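Local coordinates for Asp/Glu-specific dipeptidyl-peptidase (Flavobacterium psychrophilum, PDB 5JXF), which removes dipeptides from the N-terminus of oligopeptides as a serine-type peptidase, cutting strictly after an acidic residue, at residues 86-91 with 265-270; 116-121 with 215-220; 125-130 with 242-247. One frame throughout, in Å; residues are numbered along the deposited sequence.

Contact 1: 86-91 with 265-270; sequences TSEVIS and HFLPVS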
ATOM      1  N   THR A  86      -3.959  15.613 -25.169  1.00 42.63           N
ATOM      2  CA  THR A  86      -5.273  15.851 -25.718  1.00 49.87           C
ATOM      3  C   THR A  86      -5.940  16.968 -24.922  1.00 53.78           C
ATOM      4  O   THR A  86      -5.558  17.220 -23.790  1.00 43.11           O
ATOM      5  CB  THR A  86      -6.102  14.574 -25.700  1.00 43.03           C
ATOM      6  OG1 THR A  86      -5.357  13.526 -26.339  1.00 41.03           O
ATOM      7  CG2 THR A  86      -7.373  14.771 -26.448  1.00 42.10           C
ATOM      8  N   SER A  87      -6.873  17.679 -25.552  1.00 42.44           N
ATOM      9  CA  SER A  87      -7.677  18.698 -24.902  1.00 39.63           C
ATOM     10  C   SER A  87      -9.075  18.619 -25.504  1.00 32.88           C
ATOM     11  O   SER A  87      -9.289  17.884 -26.458  1.00 34.23           O
ATOM     12  CB  SER A  87      -7.070  20.080 -25.087  1.00 47.01           C
ATOM     13  OG  SER A  87      -7.075  20.433 -26.456  1.00 44.37           O
ATOM     14  N   GLU A  88     -10.043  19.303 -24.907  1.00 31.46           N
ATOM     15  CA  GLU A  88     -11.395  19.252 -25.439  1.00 38.37           C
ATOM     16  C   GLU A  88     -12.079  20.604 -25.295  1.00 39.17           C
ATOM     17  O   GLU A  88     -11.905  21.296 -24.301  1.00 36.76           O
ATOM     18  CB  GLU A  88     -12.231  18.169 -24.765  1.00 41.06           C
ATOM     19  CG  GLU A  88     -12.409  18.357 -23.274  1.00 45.94           C
ATOM     20  CD  GLU A  88     -11.526  17.417 -22.481  1.00 54.15           C
ATOM     21  OE1 GLU A  88     -10.431  17.087 -22.977  1.00 50.93           O
ATOM     22  OE2 GLU A  88     -11.936  16.999 -21.379  1.00 49.97           O
ATOM     23  N   VAL A  89     -12.819  20.998 -26.329  1.00 41.54           N
ATOM     24  CA  VAL A  89     -13.549  22.262 -26.299  1.00 34.32           C
ATOM     25  C   VAL A  89     -14.825  22.129 -25.467  1.00 36.74           C
ATOM     26  O   VAL A  89     -15.639  21.243 -25.727  1.00 38.35           O
ATOM     27  CB  VAL A  89     -13.919  22.732 -27.715  1.00 34.47           C
ATOM     28  CG1 VAL A  89     -14.373  24.169 -27.650  1.00 35.82           C
ATOM     29  CG2 VAL A  89     -12.710  22.564 -28.680  1.00 28.71           C
ATOM     30  N   ILE A  90     -15.013  23.004 -24.483  1.00 36.55           N
ATOM     31  CA  ILE A  90     -16.176  22.858 -23.602  1.00 36.12           C
ATOM     32  C   ILE A  90     -17.007  24.137 -23.560  1.00 35.07           C
ATOM     33  O   ILE A  90     -17.844  24.337 -22.689  1.00 37.28           O
ATOM     34  CB  ILE A  90     -15.748  22.426 -22.177  1.00 36.05           C
ATOM     35  CG1 ILE A  90     -14.735  23.381 -21.563  1.00 39.87           C
ATOM     36  CG2 ILE A  90     -15.136  21.054 -22.213  1.00 34.80           C
ATOM     37  CD1 ILE A  90     -14.686  23.266 -20.017  1.00 48.26           C
ATOM     38  N   SER A  91     -16.806  24.984 -24.559  1.00 39.21           N
ATOM     39  CA  SER A  91     -17.561  26.226 -24.673  1.00 44.00           C
ATOM     40  C   SER A  91     -17.581  26.772 -26.075  1.00 49.50           C
ATOM     41  O   SER A  91     -16.650  26.534 -26.834  1.00 47.89           O
ATOM     42  CB  SER A  91     -16.976  27.269 -23.709  1.00 44.66           C
ATOM     43  OG  SER A  91     -16.508  28.370 -24.490  1.00 45.99           O
ATOM     44  N   HIS A 265     -18.011  22.607 -32.779  1.00 39.83           N
ATOM     45  CA  HIS A 265     -18.731  21.792 -31.811  1.00 37.97           C
ATOM     46  C   HIS A 265     -18.029  21.902 -30.462  1.00 45.00           C
ATOM     47  O   HIS A 265     -16.807  22.042 -30.393  1.00 39.22           O
ATOM     48  CB  HIS A 265     -18.795  20.319 -32.252  1.00 44.96           C
ATOM     49  CG  HIS A 265     -19.601  19.442 -31.336  1.00 48.77           C
ATOM     50  ND1 HIS A 265     -20.976  19.483 -31.286  1.00 48.14           N
ATOM     51  CD2 HIS A 265     -19.223  18.496 -30.442  1.00 50.38           C
ATOM     52  CE1 HIS A 265     -21.413  18.609 -30.393  1.00 42.58           C
ATOM     53  NE2 HIS A 265     -20.369  17.993 -29.873  1.00 38.87           N
ATOM     54  N   PHE A 266     -18.795  21.854 -29.387  1.00 44.25           N
ATOM     55  CA  PHE A 266     -18.191  21.863 -28.075  1.00 42.52           C
ATOM     56  C   PHE A 266     -18.976  20.891 -27.228  1.00 43.92           C
ATOM     57  O   PHE A 266     -20.122  20.604 -27.542  1.00 40.02           O
ATOM     58  CB  PHE A 266     -18.172  23.268 -27.466  1.00 44.05           C
ATOM     59  CG  PHE A 266     -19.521  23.795 -27.087  1.00 53.10           C
ATOM     60  CD1 PHE A 266     -20.342  24.399 -28.033  1.00 42.22           C
ATOM     61  CD2 PHE A 266     -19.964  23.703 -25.771  1.00 55.85           C
ATOM     62  CE1 PHE A 266     -21.578  24.894 -27.675  1.00 44.03           C
ATOM     63  CE2 PHE A 266     -21.196  24.196 -25.407  1.00 54.70           C
ATOM     64  CZ  PHE A 266     -22.010  24.792 -26.352  1.00 47.66           C
ATOM     65  N   LEU A 267     -18.342  20.355 -26.186  1.00 36.96           N
ATOM     66  CA  LEU A 267     -18.949  19.293 -25.406  1.00 42.17           C
ATOM     67  C   LEU A 267     -19.754  19.896 -24.290  1.00 40.24           C
ATOM     68  O   LEU A 267     -19.231  20.693 -23.501  1.00 38.12           O
ATOM     69  CB  LEU A 267     -17.880  18.340 -24.838  1.00 38.67           C
ATOM     70  CG  LEU A 267     -16.917  17.731 -25.857  1.00 43.35           C
ATOM     71  CD1 LEU A 267     -15.791  16.981 -25.156  1.00 40.23           C
ATOM     72  CD2 LEU A 267     -17.657  16.809 -26.776  1.00 43.06           C
ATOM     73  N   PRO A 268     -21.044  19.549 -24.225  1.00 38.98           N
ATOM     74  CA  PRO A 268     -21.773  19.911 -23.009  1.00 39.09           C
ATOM     75  C   PRO A 268     -21.188  19.073 -21.857  1.00 43.72           C
ATOM     76  O   PRO A 268     -20.651  17.995 -22.129  1.00 45.20           O
ATOM     77  CB  PRO A 268     -23.216  19.511 -23.317  1.00 39.15           C
ATOM     78  CG  PRO A 268     -23.259  19.210 -24.793  1.00 46.41           C
ATOM     79  CD  PRO A 268     -21.871  18.767 -25.151  1.00 48.26           C
ATOM     80  N   VAL A 269     -21.273  19.585 -20.630  1.00 45.56           N
ATOM     81  CA  VAL A 269     -20.727  18.936 -19.454  1.00 48.54           C
ATOM     82  C   VAL A 269     -21.855  18.417 -18.576  1.00 49.51           C
ATOM     83  O   VAL A 269     -22.708  19.184 -18.141  1.00 48.17           O
ATOM     84  CB  VAL A 269     -19.849  19.900 -18.621  1.00 48.04           C
ATOM     85  CG1 VAL A 269     -19.344  19.196 -17.385  1.00 43.60           C
ATOM     86  CG2 VAL A 269     -18.689  20.430 -19.459  1.00 46.59           C
ATOM     87  N   SER A 270     -21.855  17.114 -18.325  1.00 49.29           N
ATOM     88  CA  SER A 270     -22.878  16.484 -17.493  1.00 49.25           C
ATOM     89  C   SER A 270     -22.734  16.779 -15.989  1.00 50.68           C
ATOM     90  O   SER A 270     -21.621  16.877 -15.484  1.00 46.34           O
ATOM     91  CB  SER A 270     -22.853  14.975 -17.706  1.00 44.85           C
ATOM     92  OG  SER A 270     -23.716  14.337 -16.784  1.00 44.80           O
TER
HETATM   93  O   HOH W   1     -19.912  22.828 -22.204  1.00 41.92           O
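Two carbonyl oxygens, I90 O and L267 O, share one ordered water, which donates to both and sits 2.6 Å from each. Next to this bridge the backbones meet directly. L267 N gives an almost straight bond to V89 O (2.9 Å, 171° at the hydrogen), with the donor tilted somewhat out of the carbonyl plane. A direct bond and a water bridge thus hold the end of strand 85-89 against the loop, although the two chain directions run about perpendicular. This is where the two sheets of a chymotrypsin-like double barrel come together: strand 85-89 belongs to the first, and 265-270 is part of the connection running on to strand 279-284 of the second. F266 supplies the flat surface. With CG set between its own backbone N and carbonyl carbon (chi1 69°), the ring comes back over the S91 backbone, so that S91 C lies over one face and S91 N is 3.6 Å from F266 CD2. The bridging water lies in the ring plane, at its edge. At the root of the F266 side chain, V89 CG1 touches F266 CB at 3.9 Å, the two side chains crossing at about a right angle. L267 reaches across with CD1 to E88 CB, 3.8 Å away, meeting only the aliphatic root of that glutamate. L267 also packs on P665 of the second sheet, and E88 lies against L673 and L676 there. S91 OG turns elsewhere, bonding to E722 and to K93 N.

Contact 2: 116-121 with 215-220; sequences DYLTNG and PPSLIG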
ATOM      1  N   ASP A 116       3.932  32.513  -7.786  1.00 78.70           N
ATOM      2  CA  ASP A 116       4.086  31.056  -7.820  1.00 71.23           C
ATOM      3  C   ASP A 116       2.775  30.352  -8.177  1.00 67.86           C
ATOM      4  O   ASP A 116       2.088  29.830  -7.304  1.00 69.43           O
ATOM      5  CB  ASP A 116       4.613  30.562  -6.464  1.00 74.94           C
ATOM      6  CG  ASP A 116       5.096  29.119  -6.502  1.00 78.13           C
ATOM      7  OD1 ASP A 116       5.085  28.523  -7.596  1.00 75.51           O
ATOM      8  OD2 ASP A 116       5.518  28.596  -5.439  1.00 80.64           O
ATOM      9  N   TYR A 117       2.450  30.331  -9.471  1.00 61.33           N
ATOM     10  CA  TYR A 117       1.230  29.693  -9.959  1.00 63.58           C
ATOM     11  C   TYR A 117       1.265  28.183  -9.808  1.00 65.18           C
ATOM     12  O   TYR A 117       0.217  27.553  -9.686  1.00 70.09           O
ATOM     13  CB  TYR A 117       0.977  30.050 -11.430  1.00 61.88           C
ATOM     14  CG  TYR A 117       0.831  31.530 -11.660  1.00 70.12           C
ATOM     15  CD1 TYR A 117      -0.193  32.240 -11.052  1.00 71.27           C
ATOM     16  CD2 TYR A 117       1.711  32.217 -12.485  1.00 74.09           C
ATOM     17  CE1 TYR A 117      -0.339  33.595 -11.248  1.00 74.69           C
ATOM     18  CE2 TYR A 117       1.571  33.582 -12.691  1.00 77.74           C
ATOM     19  CZ  TYR A 117       0.541  34.265 -12.067  1.00 76.02           C
ATOM     20  OH  TYR A 117       0.387  35.619 -12.255  1.00 75.53           O
ATOM     21  N   LEU A 118       2.464  27.604  -9.853  1.00 61.94           N
ATOM     22  CA  LEU A 118       2.638  26.191  -9.536  1.00 64.29           C
ATOM     23  C   LEU A 118       1.975  25.903  -8.181  1.00 66.28           C
ATOM     24  O   LEU A 118       1.114  25.038  -8.075  1.00 70.99           O
ATOM     25  CB  LEU A 118       4.127  25.805  -9.514  1.00 65.35           C
ATOM     26  CG  LEU A 118       4.829  25.705 -10.882  1.00 67.93           C
ATOM     27  CD1 LEU A 118       6.349  25.673 -10.755  1.00 70.24           C
ATOM     28  CD2 LEU A 118       4.348  24.478 -11.641  1.00 66.82           C
ATOM     29  N   THR A 119       2.353  26.667  -7.159  1.00 66.38           N
ATOM     30  CA  THR A 119       1.804  26.474  -5.818  1.00 64.05           C
ATOM     31  C   THR A 119       0.370  26.988  -5.692  1.00 61.89           C
ATOM     32  O   THR A 119      -0.502  26.285  -5.200  1.00 69.66           O
ATOM     33  CB  THR A 119       2.670  27.166  -4.758  1.00 65.92           C
ATOM     34  OG1 THR A 119       4.022  26.703  -4.869  1.00 71.57           O
ATOM     35  CG2 THR A 119       2.150  26.853  -3.348  1.00 66.61           C
ATOM     36  N   ASN A 120       0.127  28.204  -6.167  1.00 60.90           N
ATOM     37  CA  ASN A 120      -1.126  28.908  -5.890  1.00 60.31           C
ATOM     38  C   ASN A 120      -2.250  28.697  -6.897  1.00 61.29           C
ATOM     39  O   ASN A 120      -3.404  29.064  -6.648  1.00 57.04           O
ATOM     40  CB  ASN A 120      -0.827  30.396  -5.772  1.00 60.89           C
ATOM     41  CG  ASN A 120       0.002  30.710  -4.541  1.00 72.48           C
ATOM     42  OD1 ASN A 120      -0.197  30.109  -3.482  1.00 80.37           O
ATOM     43  ND2 ASN A 120       0.954  31.625  -4.679  1.00 75.67           N
ATOM     44  N   GLY A 121      -1.918  28.106  -8.040  1.00 57.59           N
ATOM     45  CA  GLY A 121      -2.867  28.043  -9.122  1.00 49.81           C
ATOM     46  C   GLY A 121      -2.962  29.402  -9.785  1.00 55.75           C
ATOM     47  O   GLY A 121      -2.208  30.327  -9.459  1.00 51.86           O
ATOM     48  N   PRO A 215      -5.696  24.804 -10.968  1.00 44.73           N
ATOM     49  CA  PRO A 215      -5.732  24.598  -9.515  1.00 52.90           C
ATOM     50  C   PRO A 215      -4.325  24.612  -8.945  1.00 51.71           C
ATOM     51  O   PRO A 215      -3.370  24.390  -9.700  1.00 50.79           O
ATOM     52  CB  PRO A 215      -6.352  23.206  -9.375  1.00 54.60           C
ATOM     53  CG  PRO A 215      -5.847  22.481 -10.614  1.00 54.46           C
ATOM     54  CD  PRO A 215      -5.904  23.545 -11.704  1.00 47.62           C
ATOM     55  N   PRO A 216      -4.190  24.842  -7.634  1.00 50.89           N
ATOM     56  CA  PRO A 216      -2.890  24.625  -6.991  1.00 48.96           C
ATOM     57  C   PRO A 216      -2.362  23.229  -7.280  1.00 51.41           C
ATOM     58  O   PRO A 216      -3.140  22.302  -7.521  1.00 48.94           O
ATOM     59  CB  PRO A 216      -3.199  24.819  -5.498  1.00 52.43           C
ATOM     60  CG  PRO A 216      -4.657  24.609  -5.381  1.00 54.93           C
ATOM     61  CD  PRO A 216      -5.235  25.178  -6.649  1.00 47.92           C
ATOM     62  N   SER A 217      -1.040  23.093  -7.305  1.00 51.98           N
ATOM     63  CA  SER A 217      -0.408  21.801  -7.554  1.00 56.21           C
ATOM     64  C   SER A 217      -0.836  20.743  -6.552  1.00 51.75           C
ATOM     65  O   SER A 217      -0.830  19.557  -6.859  1.00 57.16           O
ATOM     66  CB  SER A 217       1.113  21.931  -7.521  1.00 62.79           C
ATOM     67  OG  SER A 217       1.607  22.422  -8.757  1.00 78.52           O
ATOM     68  N   LEU A 218      -1.194  21.166  -5.344  1.00 56.02           N
ATOM     69  CA  LEU A 218      -1.580  20.187  -4.332  1.00 52.75           C
ATOM     70  C   LEU A 218      -2.898  19.544  -4.740  1.00 49.50           C
ATOM     71  O   LEU A 218      -3.152  18.401  -4.405  1.00 50.12           O
ATOM     72  CB  LEU A 218      -1.658  20.822  -2.943  1.00 64.12           C
ATOM     73  CG  LEU A 218      -0.273  21.094  -2.332  1.00 73.28           C
ATOM     74  CD1 LEU A 218      -0.383  22.060  -1.163  1.00 76.18           C
ATOM     75  CD2 LEU A 218       0.459  19.793  -1.915  1.00 53.55           C
ATOM     76  N   ILE A 219      -3.724  20.251  -5.509  1.00 46.32           N
ATOM     77  CA  ILE A 219      -4.887  19.594  -6.109  1.00 45.96           C
ATOM     78  C   ILE A 219      -4.521  19.016  -7.480  1.00 47.15           C
ATOM     79  O   ILE A 219      -4.874  17.873  -7.778  1.00 50.96           O
ATOM     80  CB  ILE A 219      -6.083  20.547  -6.196  1.00 52.16           C
ATOM     81  CG1 ILE A 219      -6.445  21.017  -4.776  1.00 60.86           C
ATOM     82  CG2 ILE A 219      -7.285  19.850  -6.821  1.00 42.52           C
ATOM     83  CD1 ILE A 219      -7.540  22.064  -4.741  1.00 61.02           C
ATOM     84  N   GLY A 220      -3.781  19.785  -8.286  1.00 53.25           N
ATOM     85  CA  GLY A 220      -3.370  19.381  -9.635  1.00 42.12           C
ATOM     86  C   GLY A 220      -2.564  18.092  -9.710  1.00 51.06           C
ATOM     87  O   GLY A 220      -2.707  17.302 -10.650  1.00 53.24           O
TER
HETATM   88  O   HOH W   2      -0.894  24.918 -10.419  1.00 56.55           O
HETATM   89  O   HOH W   3      -0.327  23.733  -4.276  1.00 44.17           O
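S217 meets L118 through every atom of its short side chain. S217 CB lies 3.2 Å from L118 O, and one bond further on S217 OG donates to the same oxygen at 2.7 Å. The chi1 of -81° keeps OG beside its own backbone N, and S217 N also bonds to L118 O, at 3.0 Å. The two donors arrive differently: the amide comes nearly along the C=O axis, the hydroxyl from above the carbonyl plane. At the next residue, T119 O has P216 CB close by, at 3.1 Å, and accepts a bond from a water 2.7 Å away; that water in turn accepts from L218 N. G121 ends the first helix with positive phi and presses its CA on P215 C; a CB there would clash with P215 and P216. L118 itself turns away, onto F104 and Q108 of helix 100-109, while S217 also touches H100, beside the probable charge-relay residue H101. The contact therefore joins two one-turn helices head to tail: L118 O serves S217 N directly, T119 O serves L218 N through the water, and the two helix dipoles would probably favour the pairing.

Contact 3: 125-130 with 242-247; sequences MKMEDE and RVYANK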
ATOM      1  N   MET A 125      -9.706  36.166 -14.341  1.00 60.44           N
ATOM      2  CA  MET A 125     -11.034  36.636 -13.942  1.00 67.78           C
ATOM      3  C   MET A 125     -11.804  37.288 -15.089  1.00 73.15           C
ATOM      4  O   MET A 125     -13.020  37.440 -15.032  1.00 75.06           O
ATOM      5  CB  MET A 125     -10.912  37.608 -12.767  1.00 68.84           C
ATOM      6  CG  MET A 125     -10.587  36.913 -11.452  1.00 68.94           C
ATOM      7  SD  MET A 125     -11.725  35.539 -11.206  1.00 83.51           S
ATOM      8  CE  MET A 125     -10.977  34.678  -9.822  1.00 85.28           C
ATOM      9  N   LYS A 126     -11.079  37.677 -16.126  1.00 68.82           N
ATOM     10  CA  LYS A 126     -11.692  38.137 -17.357  1.00 71.95           C
ATOM     11  C   LYS A 126     -10.717  37.876 -18.508  1.00 71.68           C
ATOM     12  O   LYS A 126      -9.513  37.716 -18.294  1.00 74.21           O
ATOM     13  CB  LYS A 126     -12.098  39.614 -17.241  1.00 67.01           C
ATOM     14  CG  LYS A 126     -10.962  40.610 -17.086  1.00 68.96           C
ATOM     15  CD  LYS A 126     -11.525  41.973 -16.673  1.00 75.95           C
ATOM     16  CE  LYS A 126     -10.561  43.111 -16.980  1.00 85.01           C
ATOM     17  NZ  LYS A 126      -9.729  42.836 -18.192  1.00 92.46           N
ATOM     18  N   MET A 127     -11.242  37.807 -19.724  1.00 67.14           N
ATOM     19  CA  MET A 127     -10.502  37.203 -20.826  1.00 65.50           C
ATOM     20  C   MET A 127      -9.164  37.883 -21.143  1.00 63.68           C
ATOM     21  O   MET A 127      -8.278  37.259 -21.729  1.00 66.05           O
ATOM     22  CB  MET A 127     -11.384  37.160 -22.077  1.00 70.33           C
ATOM     23  CG  MET A 127     -12.530  36.151 -21.964  1.00 68.32           C
ATOM     24  SD  MET A 127     -13.546  35.982 -23.454  1.00 87.04           S
ATOM     25  CE  MET A 127     -14.778  34.785 -22.916  1.00 66.34           C
ATOM     26  N   GLU A 128      -8.995  39.139 -20.742  1.00 55.23           N
ATOM     27  CA  GLU A 128      -7.771  39.862 -21.093  1.00 66.80           C
ATOM     28  C   GLU A 128      -6.628  39.545 -20.142  1.00 74.30           C
ATOM     29  O   GLU A 128      -5.469  39.865 -20.420  1.00 71.04           O
ATOM     30  CB  GLU A 128      -8.019  41.370 -21.116  1.00 73.23           C
ATOM     31  CG  GLU A 128      -8.998  41.806 -22.183  1.00 77.42           C
ATOM     32  CD  GLU A 128     -10.450  41.630 -21.759  1.00 88.45           C
ATOM     33  OE1 GLU A 128     -10.700  41.141 -20.636  1.00 83.03           O
ATOM     34  OE2 GLU A 128     -11.346  41.973 -22.561  1.00 98.58           O
ATOM     35  N   ASP A 129      -6.964  38.918 -19.018  1.00 70.45           N
ATOM     36  CA  ASP A 129      -5.965  38.510 -18.040  1.00 66.98           C
ATOM     37  C   ASP A 129      -5.340  37.178 -18.421  1.00 61.55           C
ATOM     38  O   ASP A 129      -4.388  36.729 -17.788  1.00 69.28           O
ATOM     39  CB  ASP A 129      -6.589  38.404 -16.648  1.00 64.75           C
ATOM     40  CG  ASP A 129      -7.322  39.671 -16.238  1.00 78.46           C
ATOM     41  OD1 ASP A 129      -6.985  40.760 -16.759  1.00 88.62           O
ATOM     42  OD2 ASP A 129      -8.252  39.573 -15.410  1.00 80.35           O
ATOM     43  N   GLU A 130      -5.886  36.536 -19.446  1.00 52.84           N
ATOM     44  CA  GLU A 130      -5.411  35.219 -19.817  1.00 49.83           C
ATOM     45  C   GLU A 130      -3.985  35.330 -20.342  1.00 54.06           C
ATOM     46  O   GLU A 130      -3.640  36.300 -20.994  1.00 58.77           O
ATOM     47  CB  GLU A 130      -6.365  34.587 -20.822  1.00 51.99           C
ATOM     48  CG  GLU A 130      -7.786  34.555 -20.273  1.00 58.46           C
ATOM     49  CD  GLU A 130      -8.821  34.069 -21.265  1.00 69.45           C
ATOM     50  OE1 GLU A 130      -8.469  33.884 -22.449  1.00 71.19           O
ATOM     51  OE2 GLU A 130      -9.993  33.873 -20.860  1.00 66.35           O
ATOM     52  N   ARG A 242      -7.646  28.844 -23.488  1.00 41.38           N
ATOM     53  CA  ARG A 242      -8.631  29.346 -24.445  1.00 39.71           C
ATOM     54  C   ARG A 242      -7.982  29.540 -25.815  1.00 42.63           C
ATOM     55  O   ARG A 242      -6.937  30.165 -25.917  1.00 39.24           O
ATOM     56  CB  ARG A 242      -9.266  30.658 -23.986  1.00 42.11           C
ATOM     57  CG  ARG A 242     -10.371  31.128 -24.943  1.00 43.73           C
ATOM     58  CD  ARG A 242     -10.867  32.515 -24.637  1.00 48.64           C
ATOM     59  NE  ARG A 242     -11.186  32.666 -23.221  1.00 51.79           N
ATOM     60  CZ  ARG A 242     -12.310  32.227 -22.666  1.00 51.75           C
ATOM     61  NH1 ARG A 242     -13.215  31.600 -23.412  1.00 40.32           N
ATOM     62  NH2 ARG A 242     -12.519  32.401 -21.365  1.00 60.59           N
ATOM     63  N   VAL A 243      -8.590  28.973 -26.848  1.00 41.77           N
ATOM     64  CA  VAL A 243      -8.027  29.054 -28.187  1.00 38.46           C
ATOM     65  C   VAL A 243      -8.441  30.411 -28.783  1.00 41.22           C
ATOM     66  O   VAL A 243      -9.588  30.820 -28.669  1.00 40.45           O
ATOM     67  CB  VAL A 243      -8.508  27.900 -29.084  1.00 42.06           C
ATOM     68  CG1 VAL A 243      -7.887  28.008 -30.506  1.00 43.49           C
ATOM     69  CG2 VAL A 243      -8.192  26.557 -28.460  1.00 35.68           C
ATOM     70  N   TYR A 244      -7.496  31.119 -29.382  1.00 43.07           N
ATOM     71  CA  TYR A 244      -7.789  32.419 -29.991  1.00 47.85           C
ATOM     72  C   TYR A 244      -7.576  32.349 -31.495  1.00 47.09           C
ATOM     73  O   TYR A 244      -6.744  31.560 -31.967  1.00 47.08           O
ATOM     74  CB  TYR A 244      -6.910  33.509 -29.384  1.00 53.66           C
ATOM     75  CG  TYR A 244      -7.433  34.046 -28.075  1.00 53.37           C
ATOM     76  CD1 TYR A 244      -7.295  33.319 -26.886  1.00 46.91           C
ATOM     77  CD2 TYR A 244      -8.057  35.283 -28.025  1.00 53.86           C
ATOM     78  CE1 TYR A 244      -7.778  33.823 -25.695  1.00 52.00           C
ATOM     79  CE2 TYR A 244      -8.547  35.789 -26.849  1.00 55.85           C
ATOM     80  CZ  TYR A 244      -8.407  35.061 -25.685  1.00 57.06           C
ATOM     81  OH  TYR A 244      -8.906  35.593 -24.527  1.00 55.77           O
ATOM     82  N   ALA A 245      -8.309  33.172 -32.244  1.00 48.89           N
ATOM     83  CA  ALA A 245      -8.227  33.156 -33.709  1.00 42.84           C
ATOM     84  C   ALA A 245      -8.301  34.573 -34.285  1.00 47.68           C
ATOM     85  O   ALA A 245      -8.639  35.498 -33.558  1.00 41.42           O
ATOM     86  CB  ALA A 245      -9.335  32.293 -34.276  1.00 46.28           C
ATOM     87  N   ASN A 246      -7.970  34.761 -35.573  1.00 47.08           N
ATOM     88  CA  ASN A 246      -8.108  36.109 -36.153  1.00 47.82           C
ATOM     89  C   ASN A 246      -9.556  36.408 -36.524  1.00 49.57           C
ATOM     90  O   ASN A 246     -10.451  35.623 -36.218  1.00 48.49           O
ATOM     91  CB  ASN A 246      -7.194  36.325 -37.381  1.00 50.79           C
ATOM     92  CG  ASN A 246      -7.425  35.318 -38.499  1.00 50.63           C
ATOM     93  OD1 ASN A 246      -8.482  34.697 -38.595  1.00 47.60           O
ATOM     94  ND2 ASN A 246      -6.440  35.195 -39.387  1.00 53.23           N
ATOM     95  N   LYS A 247      -9.799  37.534 -37.198  1.00 53.59           N
ATOM     96  CA  LYS A 247     -11.178  37.958 -37.429  1.00 51.26           C
ATOM     97  C   LYS A 247     -11.937  37.047 -38.397  1.00 46.89           C
ATOM     98  O   LYS A 247     -13.149  37.163 -38.546  1.00 60.15           O
ATOM     99  CB  LYS A 247     -11.213  39.421 -37.889  1.00 54.61           C
ATOM    100  CG  LYS A 247     -11.104  40.392 -36.696  1.00 64.94           C
ATOM    101  CD  LYS A 247     -11.483  41.826 -37.042  1.00 69.71           C
TER
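E130 and R242 form the tight, buried half of this contact. The arginine comes side-on, and both R242 NE (2.9 Å) and R242 NH2 (3.0 Å) donate to E130 OE2 on its syn lone pair. Carboxylate and guanidinium are only 13° from coplanar, and a bend at chi3 (-49°) helps to turn the arginine's head. The other oxygen, E130 OE1, takes a weak bond from R242 NE and a short one from Y244 OH (2.7 Å). It lies in the plane of the tyrosine ring, at the edge, while the hydroxyl meets it from above the carboxylate plane. Three donor atoms, making four bonds, one of them weak, thus fix the carboxylate's rotation. M127 CE lies over one face of the guanidinium, offset toward its rim, 3.6 Å from R242 CZ. R242 NH1 leaves the contact to make a salt bridge with E722 and a hydrogen bond to K93 O. A leucine in place of R242 would probably leave the buried E130 carboxylate without this countercharge and break the salt bridge to E722. The outer side is looser: M127 is partly exposed, and K126, turned away from the strand, instead joins E128 in a salt bridge at the surface, with D129 at longer range. R242 and Y244 point to the same side, as residues two apart on a beta strand do; strand 239-245 belongs to the antiparallel first barrel of a chymotrypsin-like peptidase, and the pair pins the loop between strands 122-123 and 138-146.

Contacts 1 and 3 are buried, whereas contact 2 is only partly so. Contacts 1 and 3 both reach the first sheet, through strands 85-89 and 239-245, and their centres lie about 17 Å apart; E722 connects them, taking S91 OG from one and R242 NH1 from the other. Contact 2, about 22 to 23 Å from either centre, joins helix ends at the side where H101 and the bound arginine lie, and contact 3 is away from the annotated sites. The chemistry follows place: one backbone bond, a water bridge and apolar packing where the first barrel meets the connection to the second, an amide and a hydroxyl on one carbonyl between the helices, and charged side chains where loop meets strand.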